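Local structure of uncharacterized protein (Pectobacterium carotovorum, 2PH0) at residues F110-F115 with A149-F154. The protein is probably a cytosolic heme carrier of the ChuX/HutX family that takes part in bacterial heme utilisation. Residues are numbered along the deposited sequence; the frame is centred on the assembly and turned at random.
Sequences FIERKF and AQVDAF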
loop_
_atom_site.group_PDB
_atom_site.type_symbol
_atom_site.label_atom_id
_atom_site.label_comp_id
_atom_site.label_asym_id
_atom_site.label_seq_id
_atom_site.Cartn_x
_atom_site.Cartn_y
_atom_site.Cartn_z
ATOM N N PHE B 110 13.592 -6.594 11.856
ATOM C CA PHE B 110 14.203 -7.520 10.916
ATOM C C PHE B 110 13.758 -8.888 11.436
ATOM O O PHE B 110 14.168 -9.329 12.508
ATOM C CB PHE B 110 15.728 -7.383 10.939
ATOM C CG PHE B 110 16.231 -6.113 10.302
ATOM C CD1 PHE B 110 16.159 -4.896 10.975
ATOM C CD2 PHE B 110 16.767 -6.137 9.021
ATOM C CE1 PHE B 110 16.622 -3.718 10.368
ATOM C CE2 PHE B 110 17.229 -4.968 8.410
ATOM C CZ PHE B 110 17.154 -3.759 9.088
ATOM N N ILE B 111 12.895 -9.544 10.669
ATOM C CA ILE B 111 12.318 -10.817 11.079
ATOM C C ILE B 111 12.712 -11.981 10.196
ATOM O O ILE B 111 12.580 -11.914 8.978
ATOM C CB ILE B 111 10.775 -10.721 11.061
ATOM C CG1 ILE B 111 10.318 -9.508 11.874
ATOM C CG2 ILE B 111 10.159 -11.998 11.602
ATOM C CD1 ILE B 111 8.830 -9.247 11.793
ATOM N N GLU B 112 13.193 -13.054 10.818
ATOM C CA GLU B 112 13.546 -14.256 10.082
ATOM C C GLU B 112 12.686 -15.356 10.702
ATOM O O GLU B 112 12.923 -15.769 11.832
ATOM C CB GLU B 112 15.036 -14.570 10.232
ATOM C CG GLU B 112 15.935 -13.569 9.516
ATOM C CD GLU B 112 17.423 -13.893 9.626
ATOM O OE1 GLU B 112 18.009 -13.707 10.715
ATOM O OE2 GLU B 112 18.007 -14.335 8.619
ATOM N N ARG B 113 11.667 -15.793 9.973
ATOM C CA ARG B 113 10.768 -16.827 10.483
ATOM C C ARG B 113 10.165 -17.632 9.341
ATOM O O ARG B 113 10.267 -17.254 8.179
ATOM C CB ARG B 113 9.640 -16.178 11.298
ATOM C CG ARG B 113 8.775 -15.219 10.483
ATOM C CD ARG B 113 7.725 -14.535 11.346
ATOM N NE ARG B 113 6.666 -15.447 11.769
ATOM C CZ ARG B 113 5.546 -15.662 11.089
ATOM N NH1 ARG B 113 5.323 -15.028 9.944
ATOM N NH2 ARG B 113 4.645 -16.513 11.556
ATOM N N LYS B 114 9.538 -18.754 9.669
ATOM C CA LYS B 114 8.918 -19.560 8.632
ATOM C C LYS B 114 7.479 -19.133 8.385
ATOM O O LYS B 114 6.782 -18.704 9.298
ATOM C CB LYS B 114 8.946 -21.042 9.009
ATOM C CG LYS B 114 10.281 -21.719 8.774
ATOM C CD LYS B 114 10.186 -23.212 9.038
ATOM C CE LYS B 114 11.419 -23.929 8.532
ATOM N NZ LYS B 114 11.588 -23.707 7.067
ATOM N N PHE B 115 7.055 -19.235 7.130
ATOM C CA PHE B 115 5.690 -18.913 6.742
ATOM C C PHE B 115 5.266 -19.983 5.752
ATOM O O PHE B 115 5.906 -20.164 4.715
ATOM C CB PHE B 115 5.601 -17.545 6.072
ATOM C CG PHE B 115 4.211 -17.191 5.620
ATOM C CD1 PHE B 115 3.182 -17.034 6.546
ATOM C CD2 PHE B 115 3.925 -17.031 4.267
ATOM C CE1 PHE B 115 1.886 -16.727 6.130
ATOM C CE2 PHE B 115 2.632 -16.723 3.839
ATOM C CZ PHE B 115 1.612 -16.571 4.772
ATOM N N ALA B 149 23.081 -13.822 -0.877
ATOM C CA ALA B 149 23.679 -12.487 -0.848
ATOM C C ALA B 149 22.776 -11.510 -0.090
ATOM O O ALA B 149 23.264 -10.615 0.611
ATOM C CB ALA B 149 23.922 -11.986 -2.271
ATOM N N GLN B 150 21.464 -11.660 -0.245
ATOM C CA GLN B 150 20.537 -10.784 0.466
ATOM C C GLN B 150 20.477 -11.162 1.943
ATOM O O GLN B 150 20.439 -10.290 2.806
ATOM C CB GLN B 150 19.134 -10.853 -0.140
ATOM C CG GLN B 150 19.036 -10.264 -1.536
ATOM C CD GLN B 150 17.600 -10.151 -2.010
ATOM O OE1 GLN B 150 16.714 -10.856 -1.525
ATOM N NE2 GLN B 150 17.367 -9.280 -2.974
ATOM N N VAL B 151 20.468 -12.460 2.242
ATOM C CA VAL B 151 20.428 -12.879 3.638
ATOM C C VAL B 151 21.630 -12.310 4.387
ATOM O O VAL B 151 21.487 -11.813 5.506
ATOM C CB VAL B 151 20.404 -14.430 3.776
ATOM C CG1 VAL B 151 20.590 -14.836 5.234
ATOM C CG2 VAL B 151 19.094 -14.961 3.257
ATOM N N ASP B 152 22.809 -12.359 3.770
ATOM C CA ASP B 152 24.002 -11.834 4.411
ATOM C C ASP B 152 23.915 -10.317 4.635
ATOM O O ASP B 152 24.246 -9.834 5.704
ATOM C CB ASP B 152 25.263 -12.160 3.592
ATOM C CG ASP B 152 25.528 -13.653 3.499
ATOM O OD1 ASP B 152 25.163 -14.386 4.446
ATOM O OD2 ASP B 152 26.119 -14.095 2.490
ATOM N N ALA B 153 23.465 -9.566 3.635
ATOM C CA ALA B 153 23.357 -8.116 3.797
ATOM C C ALA B 153 22.286 -7.774 4.836
ATOM O O ALA B 153 22.438 -6.827 5.611
ATOM C CB ALA B 153 23.010 -7.464 2.452
ATOM N N PHE B 154 21.204 -8.548 4.834
ATOM C CA PHE B 154 20.083 -8.373 5.768
ATOM C C PHE B 154 20.575 -8.595 7.197
ATOM O O PHE B 154 20.300 -7.796 8.093
ATOM C CB PHE B 154 18.968 -9.365 5.390
ATOM C CG PHE B 154 17.785 -9.401 6.340
ATOM C CD1 PHE B 154 17.860 -10.071 7.561
ATOM C CD2 PHE B 154 16.557 -8.837 5.963
ATOM C CE1 PHE B 154 16.734 -10.182 8.388
ATOM C CE2 PHE B 154 15.422 -8.947 6.785
ATOM C CZ PHE B 154 15.509 -9.618 7.997
#
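The rings of F110 and F154 meet in a T-shaped stack: the edge of F110, led by CD2, stands over the centre of one face of F154, with the centroids 5.2 Å apart and the planes at 75°. F154 reaches the strand because its CG lies anti to the backbone N (chi1 175°), which carries the ring from the helix across to the sheet. There its far end packs tightly, CZ lying 3.7 Å from F110 CB, while the backbone N of I111 sits at the ring's edge, close to its plane. Phenylalanine suits both places, since a flat, wholly apolar ring can bridge the axes of 110-115 and 149-154, which come no closer than 11.2 Å. V123 of strand 118-126 also touches both phenylalanine side chains, and L157 and A158, further along the helix, pack on F110.

E112 still packs closely: its methylene CG lies 3.7 Å from F154 CE1, so the aliphatic stem shares in the apolar packing while the carboxylate extends past the ring to a salt bridge with R155. Glutamate thus serves both surroundings, carbon against the ring and charge at the margin. Beyond it the contact thins, and E112 and V151 are both partly exposed. V151, short and branched, brings one methyl, CG1, to 4.3 Å from E112 OE2 without bonding to it. Together these residues seat helix 148-160 against one face of an antiparallel sheet, the axes of 149-154 and 110-115 running at 132° to each other, a helix-on-sheet packing of alpha+beta type within the ChuX/HutX heme-utilisation fold.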